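Local structure of pyridine nucleotide-disulphide oxidoreductase dimerisation region (6KYY) at residues T342-E352 / D380-I388; P422-I430 / L440-K448. The protein is a flavoprotein disulfide reductase, using FAD, that is probably involved in resistance to reactive chlorine species such as hypochlorous acid. All blocks are in the same frame, centred on the assembly; numbering follows the deposited sequence.

Contact 1: residues T342-E352 / D380-I388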
loop_
_atom_site.group_PDB
_atom_site.type_symbol
_atom_site.label_atom_id
_atom_site.label_comp_id
_atom_site.label_asym_id
_atom_site.label_seq_id
_atom_site.Cartn_x
_atom_site.Cartn_y
_atom_site.Cartn_z
ATOM N N THR B 342 8.375 10.232 -5.690
ATOM C CA THR B 342 8.843 9.678 -4.422
ATOM C C THR B 342 8.892 10.838 -3.435
ATOM O O THR B 342 9.817 11.665 -3.487
ATOM C CB THR B 342 10.209 9.010 -4.558
ATOM O OG1 THR B 342 10.144 7.982 -5.556
ATOM C CG2 THR B 342 10.637 8.397 -3.233
ATOM N N PRO B 343 7.905 10.949 -2.532
ATOM C CA PRO B 343 6.760 10.047 -2.376
ATOM C C PRO B 343 5.617 10.353 -3.346
ATOM O O PRO B 343 5.448 11.503 -3.747
ATOM C CB PRO B 343 6.330 10.293 -0.934
ATOM C CG PRO B 343 6.670 11.725 -0.697
ATOM C CD PRO B 343 7.880 12.040 -1.542
ATOM N N PRO B 344 4.846 9.331 -3.712
ATOM C CA PRO B 344 3.784 9.529 -4.706
ATOM C C PRO B 344 2.642 10.390 -4.183
ATOM O O PRO B 344 2.346 10.424 -2.987
ATOM C CB PRO B 344 3.309 8.102 -5.012
ATOM C CG PRO B 344 3.814 7.260 -3.884
ATOM C CD PRO B 344 5.059 7.911 -3.388
ATOM N N LEU B 345 1.993 11.091 -5.114
ATOM C CA LEU B 345 0.886 12.000 -4.827
ATOM C C LEU B 345 -0.405 11.363 -5.324
ATOM O O LEU B 345 -0.617 11.246 -6.535
ATOM C CB LEU B 345 1.117 13.358 -5.494
ATOM C CG LEU B 345 0.121 14.503 -5.272
ATOM C CD1 LEU B 345 -0.994 14.503 -6.317
ATOM C CD2 LEU B 345 -0.454 14.480 -3.857
ATOM N N SER B 346 -1.271 10.970 -4.395
ATOM C CA SER B 346 -2.552 10.360 -4.716
ATOM C C SER B 346 -3.688 11.294 -4.320
ATOM O O SER B 346 -3.592 12.030 -3.333
ATOM C CB SER B 346 -2.708 9.011 -4.009
ATOM O OG SER B 346 -1.791 8.068 -4.530
ATOM N N ARG B 347 -4.772 11.258 -5.094
ATOM C CA ARG B 347 -5.826 12.251 -4.947
ATOM C C ARG B 347 -7.181 11.655 -5.300
ATOM O O ARG B 347 -7.288 10.756 -6.138
ATOM C CB ARG B 347 -5.553 13.475 -5.829
ATOM C CG ARG B 347 -4.570 14.464 -5.230
ATOM C CD ARG B 347 -5.246 15.789 -4.951
ATOM N NE ARG B 347 -5.865 16.331 -6.156
ATOM C CZ ARG B 347 -7.158 16.613 -6.270
ATOM N NH1 ARG B 347 -7.975 16.408 -5.246
ATOM N NH2 ARG B 347 -7.634 17.102 -7.407
ATOM N N VAL B 348 -8.216 12.179 -4.643
ATOM C CA VAL B 348 -9.603 11.874 -4.975
ATOM C C VAL B 348 -10.442 13.043 -4.487
ATOM O O VAL B 348 -10.081 13.722 -3.522
ATOM C CB VAL B 348 -10.059 10.528 -4.353
ATOM C CG1 VAL B 348 -10.100 10.621 -2.836
ATOM C CG2 VAL B 348 -11.416 10.107 -4.905
ATOM N N GLY B 349 -11.558 13.290 -5.166
ATOM C CA GLY B 349 -12.400 14.406 -4.789
ATOM C C GLY B 349 -11.784 15.739 -5.187
ATOM O O GLY B 349 -10.799 15.818 -5.923
ATOM N N MET B 350 -12.388 16.806 -4.673
ATOM C CA MET B 350 -11.979 18.151 -5.043
ATOM C C MET B 350 -10.835 18.643 -4.165
ATOM O O MET B 350 -10.650 18.191 -3.031
ATOM C CB MET B 350 -13.151 19.132 -4.952
ATOM C CG MET B 350 -14.139 18.863 -3.833
ATOM S SD MET B 350 -15.528 20.013 -3.919
ATOM C CE MET B 350 -16.861 18.998 -3.288
ATOM N N THR B 351 -10.062 19.577 -4.713
ATOM C CA THR B 351 -8.999 20.230 -3.973
ATOM C C THR B 351 -9.585 21.211 -2.959
ATOM O O THR B 351 -10.790 21.477 -2.932
ATOM C CB THR B 351 -8.059 20.969 -4.924
ATOM O OG1 THR B 351 -8.816 21.890 -5.720
ATOM C CG2 THR B 351 -7.349 19.992 -5.840
ATOM N N GLU B 352 -8.710 21.755 -2.111
ATOM C CA GLU B 352 -9.146 22.812 -1.208
ATOM C C GLU B 352 -9.559 24.056 -1.980
ATOM O O GLU B 352 -10.486 24.762 -1.567
ATOM C CB GLU B 352 -8.042 23.149 -0.204
ATOM C CG GLU B 352 -8.478 24.113 0.889
ATOM C CD GLU B 352 -7.312 24.651 1.695
ATOM O OE1 GLU B 352 -6.216 24.054 1.629
ATOM O OE2 GLU B 352 -7.492 25.672 2.392
ATOM N N ASP B 380 11.455 7.606 4.631
ATOM C CA ASP B 380 10.927 8.605 3.690
ATOM C C ASP B 380 9.778 9.339 4.389
ATOM O O ASP B 380 8.593 9.090 4.153
ATOM C CB ASP B 380 10.473 7.992 2.365
ATOM C CG ASP B 380 10.437 9.015 1.236
ATOM O OD1 ASP B 380 10.283 8.630 0.055
ATOM O OD2 ASP B 380 10.567 10.217 1.538
ATOM N N THR B 381 10.147 10.263 5.274
ATOM C CA THR B 381 9.180 11.074 6.002
ATOM C C THR B 381 8.821 12.355 5.262
ATOM O O THR B 381 8.478 13.357 5.899
ATOM C CB THR B 381 9.713 11.399 7.400
ATOM O OG1 THR B 381 10.503 12.593 7.348
ATOM C CG2 THR B 381 10.569 10.250 7.929
ATOM N N ARG B 382 8.901 12.353 3.934
ATOM C CA ARG B 382 8.522 13.509 3.135
ATOM C C ARG B 382 7.040 13.449 2.773
ATOM O O ARG B 382 6.420 12.384 2.753
ATOM C CB ARG B 382 9.361 13.586 1.858
ATOM C CG ARG B 382 10.707 14.256 2.031
ATOM C CD ARG B 382 11.549 14.087 0.780
ATOM N NE ARG B 382 11.407 12.749 0.212
ATOM C CZ ARG B 382 12.181 12.259 -0.751
ATOM N NH1 ARG B 382 13.158 13.000 -1.259
ATOM N NH2 ARG B 382 11.978 11.032 -1.208
ATOM N N GLY B 383 6.480 14.613 2.480
ATOM C CA GLY B 383 5.104 14.722 2.045
ATOM C C GLY B 383 4.202 15.266 3.136
ATOM O O GLY B 383 4.647 15.742 4.184
ATOM N N VAL B 384 2.898 15.181 2.872
ATOM C CA VAL B 384 1.887 15.726 3.772
ATOM C C VAL B 384 0.564 15.043 3.464
ATOM O O VAL B 384 0.357 14.520 2.367
ATOM C CB VAL B 384 1.783 17.267 3.624
ATOM C CG1 VAL B 384 1.079 17.635 2.326
ATOM C CG2 VAL B 384 1.077 17.883 4.826
ATOM N N LEU B 385 -0.332 15.030 4.446
ATOM C CA LEU B 385 -1.697 14.555 4.275
ATOM C C LEU B 385 -2.659 15.707 4.516
ATOM O O LEU B 385 -2.451 16.522 5.420
ATOM C CB LEU B 385 -2.018 13.406 5.237
ATOM C CG LEU B 385 -1.137 12.160 5.181
ATOM C CD1 LEU B 385 -1.810 11.011 5.914
ATOM C CD2 LEU B 385 -0.842 11.782 3.742
ATOM N N LYS B 386 -3.710 15.775 3.704
ATOM C CA LYS B 386 -4.753 16.765 3.918
ATOM C C LYS B 386 -6.031 16.279 3.255
ATOM O O LYS B 386 -5.992 15.671 2.183
ATOM C CB LYS B 386 -4.352 18.142 3.371
ATOM C CG LYS B 386 -4.309 18.226 1.859
ATOM C CD LYS B 386 -4.133 19.651 1.378
ATOM C CE LYS B 386 -5.376 20.479 1.637
ATOM N NZ LYS B 386 -5.210 21.867 1.129
ATOM N N ALA B 387 -7.158 16.534 3.915
ATOM C CA ALA B 387 -8.467 16.213 3.375
ATOM C C ALA B 387 -9.439 17.311 3.775
ATOM O O ALA B 387 -9.135 18.166 4.611
ATOM C CB ALA B 387 -8.959 14.844 3.853
ATOM N N ILE B 388 -10.617 17.286 3.162
ATOM C CA ILE B 388 -11.618 18.332 3.335
ATOM C C ILE B 388 -12.902 17.683 3.828
ATOM O O ILE B 388 -13.430 16.768 3.183
ATOM C CB ILE B 388 -11.855 19.109 2.032
ATOM C CG1 ILE B 388 -10.524 19.629 1.486
ATOM C CG2 ILE B 388 -12.817 20.263 2.265
ATOM C CD1 ILE B 388 -10.455 19.657 -0.015
#

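Contact 2: residues P422-I430 / L440-K448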
loop_
_atom_site.group_PDB
_atom_site.type_symbol
_atom_site.label_atom_id
_atom_site.label_comp_id
_atom_site.label_asym_id
_atom_site.label_seq_id
_atom_site.Cartn_x
_atom_site.Cartn_y
_atom_site.Cartn_z
ATOM N N PRO B 422 -19.535 9.069 6.607
ATOM C CA PRO B 422 -18.868 10.272 7.115
ATOM C C PRO B 422 -17.384 10.030 7.364
ATOM O O PRO B 422 -16.871 8.917 7.248
ATOM C CB PRO B 422 -19.603 10.581 8.425
ATOM C CG PRO B 422 -20.345 9.346 8.787
ATOM C CD PRO B 422 -20.347 8.391 7.634
ATOM N N TYR B 423 -16.692 11.121 7.708
ATOM C CA TYR B 423 -15.273 11.035 8.037
ATOM C C TYR B 423 -15.024 10.235 9.306
ATOM O O TYR B 423 -13.899 9.768 9.519
ATOM C CB TYR B 423 -14.679 12.438 8.187
ATOM C CG TYR B 423 -14.874 13.039 9.565
ATOM C CD1 TYR B 423 -13.889 12.930 10.540
ATOM C CD2 TYR B 423 -16.043 13.715 9.888
ATOM C CE1 TYR B 423 -14.067 13.470 11.798
ATOM C CE2 TYR B 423 -16.228 14.262 11.143
ATOM C CZ TYR B 423 -15.236 14.139 12.093
ATOM O OH TYR B 423 -15.414 14.682 13.344
ATOM N N SER B 424 -16.041 10.077 10.156
ATOM C CA SER B 424 -15.875 9.342 11.403
ATOM C C SER B 424 -15.494 7.886 11.172
ATOM O O SER B 424 -14.896 7.267 12.059
ATOM C CB SER B 424 -17.161 9.423 12.228
ATOM O OG SER B 424 -18.143 8.533 11.725
ATOM N N ILE B 425 -15.822 7.329 10.004
ATOM C CA ILE B 425 -15.500 5.931 9.726
ATOM C C ILE B 425 -13.990 5.727 9.710
ATOM O O ILE B 425 -13.466 4.786 10.319
ATOM C CB ILE B 425 -16.149 5.486 8.403
ATOM C CG1 ILE B 425 -17.571 4.981 8.651
ATOM C CG2 ILE B 425 -15.319 4.404 7.727
ATOM C CD1 ILE B 425 -17.629 3.687 9.436
ATOM N N LEU B 426 -13.266 6.611 9.024
ATOM C CA LEU B 426 -11.815 6.491 8.951
ATOM C C LEU B 426 -11.122 7.004 10.205
ATOM O O LEU B 426 -9.971 6.629 10.458
ATOM C CB LEU B 426 -11.289 7.232 7.720
ATOM C CG LEU B 426 -11.845 6.727 6.384
ATOM C CD1 LEU B 426 -11.338 7.571 5.225
ATOM C CD2 LEU B 426 -11.499 5.261 6.180
ATOM N N ARG B 427 -11.793 7.841 10.998
ATOM C CA ARG B 427 -11.215 8.325 12.246
ATOM C C ARG B 427 -11.174 7.246 13.321
ATOM O O ARG B 427 -10.333 7.319 14.225
ATOM C CB ARG B 427 -12.003 9.539 12.748
ATOM C CG ARG B 427 -11.439 10.194 14.003
ATOM C CD ARG B 427 -12.495 11.019 14.724
ATOM N NE ARG B 427 -13.645 10.213 15.128
ATOM C CZ ARG B 427 -14.872 10.697 15.302
ATOM N NH1 ARG B 427 -15.111 11.986 15.106
ATOM N NH2 ARG B 427 -15.860 9.892 15.669
ATOM N N ASP B 428 -12.043 6.238 13.239
ATOM C CA ASP B 428 -12.177 5.247 14.295
ATOM C C ASP B 428 -11.904 3.819 13.848
ATOM O O ASP B 428 -12.043 2.898 14.663
ATOM C CB ASP B 428 -13.583 5.317 14.909
ATOM C CG ASP B 428 -13.823 6.608 15.664
ATOM O OD1 ASP B 428 -12.856 7.150 16.238
ATOM O OD2 ASP B 428 -14.979 7.080 15.682
ATOM N N GLN B 429 -11.515 3.600 12.595
ATOM C CA GLN B 429 -11.308 2.242 12.113
ATOM C C GLN B 429 -10.039 1.641 12.704
ATOM O O GLN B 429 -9.044 2.332 12.941
ATOM C CB GLN B 429 -11.235 2.219 10.587
ATOM C CG GLN B 429 -11.323 0.829 9.984
ATOM C CD GLN B 429 -11.658 0.857 8.511
ATOM O OE1 GLN B 429 -12.749 1.272 8.123
ATOM N NE2 GLN B 429 -10.722 0.417 7.678
ATOM N N ILE B 430 -10.083 0.332 12.943
ATOM C CA ILE B 430 -8.954 -0.402 13.505
ATOM C C ILE B 430 -8.083 -0.856 12.338
ATOM O O ILE B 430 -8.322 -1.901 11.732
ATOM C CB ILE B 430 -9.418 -1.578 14.363
ATOM C CG1 ILE B 430 -10.418 -1.098 15.421
ATOM C CG2 ILE B 430 -8.229 -2.261 15.012
ATOM C CD1 ILE B 430 -10.598 -2.047 16.578
ATOM N N LEU B 440 -4.724 7.611 8.761
ATOM C CA LEU B 440 -6.060 8.174 8.620
ATOM C C LEU B 440 -6.787 8.248 9.957
ATOM O O LEU B 440 -7.720 9.045 10.099
ATOM C CB LEU B 440 -6.875 7.356 7.616
ATOM C CG LEU B 440 -6.402 7.400 6.160
ATOM C CD1 LEU B 440 -7.102 6.336 5.326
ATOM C CD2 LEU B 440 -6.616 8.782 5.560
ATOM N N ASN B 441 -6.383 7.433 10.936
ATOM C CA ASN B 441 -6.880 7.608 12.297
ATOM C C ASN B 441 -6.440 8.953 12.860
ATOM O O ASN B 441 -7.239 9.686 13.455
ATOM C CB ASN B 441 -6.384 6.472 13.194
ATOM C CG ASN B 441 -7.158 5.187 12.996
ATOM O OD1 ASN B 441 -8.268 5.191 12.465
ATOM N ND2 ASN B 441 -6.576 4.074 13.427
ATOM N N ASP B 442 -5.163 9.294 12.676
ATOM C CA ASP B 442 -4.636 10.549 13.196
ATOM C C ASP B 442 -4.991 11.737 12.311
ATOM O O ASP B 442 -5.053 12.870 12.802
ATOM C CB ASP B 442 -3.116 10.451 13.358
ATOM C CG ASP B 442 -2.676 9.133 13.970
ATOM O OD1 ASP B 442 -1.809 8.459 13.377
ATOM O OD2 ASP B 442 -3.198 8.773 15.047
ATOM N N LEU B 443 -5.233 11.506 11.018
ATOM C CA LEU B 443 -5.510 12.617 10.112
ATOM C C LEU B 443 -6.884 13.224 10.372
ATOM O O LEU B 443 -7.030 14.452 10.402
ATOM C CB LEU B 443 -5.397 12.157 8.659
ATOM C CG LEU B 443 -5.899 13.162 7.617
ATOM C CD1 LEU B 443 -5.082 14.447 7.669
ATOM C CD2 LEU B 443 -5.873 12.564 6.217
ATOM N N PHE B 444 -7.903 12.385 10.555
ATOM C CA PHE B 444 -9.263 12.852 10.779
ATOM C C PHE B 444 -9.614 12.950 12.258
ATOM O O PHE B 444 -10.769 13.231 12.594
ATOM C CB PHE B 444 -10.256 11.949 10.048
ATOM C CG PHE B 444 -10.152 12.036 8.552
ATOM C CD1 PHE B 444 -9.660 10.973 7.811
ATOM C CD2 PHE B 444 -10.532 13.188 7.888
ATOM C CE1 PHE B 444 -9.559 11.056 6.431
ATOM C CE2 PHE B 444 -10.432 13.278 6.514
ATOM C CZ PHE B 444 -9.945 12.208 5.784
ATOM N N SER B 445 -8.642 12.736 13.146
ATOM C CA SER B 445 -8.820 13.136 14.535
ATOM C C SER B 445 -8.686 14.641 14.699
ATOM O O SER B 445 -9.180 15.194 15.687
ATOM C CB SER B 445 -7.810 12.420 15.432
ATOM O OG SER B 445 -8.019 11.019 15.420
ATOM N N LEU B 446 -8.049 15.312 13.740
ATOM C CA LEU B 446 -7.865 16.758 13.755
ATOM C C LEU B 446 -9.122 17.519 13.357
ATOM O O LEU B 446 -9.047 18.732 13.134
ATOM C CB LEU B 446 -6.712 17.147 12.825
ATOM C CG LEU B 446 -5.398 16.383 12.999
ATOM C CD1 LEU B 446 -4.608 16.371 11.701
ATOM C CD2 LEU B 446 -4.576 16.988 14.125
ATOM N N VAL B 447 -10.262 16.846 13.260
ATOM C CA VAL B 447 -11.518 17.485 12.888
ATOM C C VAL B 447 -12.221 17.956 14.153
ATOM O O VAL B 447 -12.400 17.183 15.102
ATOM C CB VAL B 447 -12.407 16.522 12.085
ATOM C CG1 VAL B 447 -13.635 17.247 11.555
ATOM C CG2 VAL B 447 -11.619 15.895 10.945
ATOM N N LYS B 448 -12.618 19.225 14.169
ATOM C CA LYS B 448 -13.291 19.810 15.323
ATOM C C LYS B 448 -14.769 19.426 15.347
ATOM O O LYS B 448 -15.365 19.144 14.308
ATOM C CB LYS B 448 -13.136 21.334 15.312
ATOM C CG LYS B 448 -13.648 22.035 16.561
ATOM C CD LYS B 448 -13.502 23.545 16.439
ATOM C CE LYS B 448 -14.806 24.197 16.008
ATOM N NZ LYS B 448 -14.574 25.437 15.216
ATOM O OXT LYS B 448 -15.401 19.386 16.403
#

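Contact 1: residues T342-E352 / D380-I388
Two strands of the antiparallel sheet in the dimerisation domain, 345-349 and 384-390, run parallel to each other with strand 396-402 between them, and touch only near their two ends: T342 and P343 meet D380 and R382 at one end, M350 to E352 meet K386 and I388 at the other. At the first end R382 and D380 form a salt bridge within their own turn. The arginine grips the carboxylate side-on, NE to D380 OD2 at 3.0 Å and NH2 to D380 OD1 at 3.2 Å. Over one face of this guanidinium lies T342 O, where the angle is too poor for a hydrogen bond, while T342 CG2 comes 3.3 Å from D380 OD1. That methyl stands anti to the backbone N (chi1 -57° for OG1), leaving OG1 beside the backbone N to bond to Q66. P343, which follows a cis peptide, sets its ring against the R382 backbone, CG being 3.5 Å from R382 O.

At the far end the lysine chain of K386 bends at chi3 (-70°) and crosses E352 at about a right angle to form a salt bridge, NZ to E352 OE1, modelled at 2.5 Å, although that length is doubtful at this resolution. I388 makes van der Waals contact with the backbone: its CD1 lies against the turn into helix 352-358, 3.4 Å from M350 O and 3.4 Å from E352 N. T351 is the N-cap of this helix.

Strand 396-402 bonds to 345-349 through the S346-L401 and V348-A399 backbone pairs, and K386 packs on its S400. Helix 406-418 packs against S346 and V348, whereas helix 206-218 receives P343 and R382 on I215 and gives K386 a second carboxylate, D207.

Contact 2: residues P422-I430 / L440-K448
In the C-terminal part of the dimerisation domain, helix 424-428 and Y423 before it pack against the end of helix 439-443 and the C-terminal tail that follows, the two parts being joined by the loop that carries H433, the probable proton acceptor. Y423 and V447 come from opposite directions: V447 CG1 sits over one face of the tyrosine ring in a CH-pi contact, 4.0 Å from the centroid and 29° off the normal. At the edge of the same ring, near its plane, is F444 O, 3.4 Å from Y423 CE1. L426 and F444 lie side by side and point the same way, L426 CB reaching F444 CD1 at 4.1 Å, while L443 CG lies over the centre of one face of the phenylalanine ring. The side chain of N441 ends among the carbonyls of L426, R427 and Q429, and also packs on L311 of the second subunit.

R427 contributes its aliphatic stem. With CG anti to the backbone N (chi1 -176°), that carbon comes 3.4 Å from F444 O, and the chain then bends at chi3 so that the guanidinium turns back to its own helix, where NH2 makes a nearly straight bond of 2.9 Å to D428 OD2, within the guanidinium plane.

Overall arrangement
From the N terminus, the nucleotide-binding part of the chain, of the pyridine nucleotide-disulphide oxidoreductase family, comes first and both contacts follow, within the dimerisation domain. Contact 1 closes a connection of 27 residues that includes the rest of helix 352-358, strand 362-368 and helix 373-377. The chain next passes through strand 396-402 and helix 406-418, and contact 2 then closes a short loop of nine residues. The two neither nest nor cross but stand in series; the centres of contact 1 and contact 2 are about 16 Å apart. They touch through A387 CB and F444 CZ, 3.4 Å apart, so the C-terminal segment rests on strand 384-390. Contact 1 thus links two strands across the one between them, and contact 2 joins the sheet to the chain end and the second subunit.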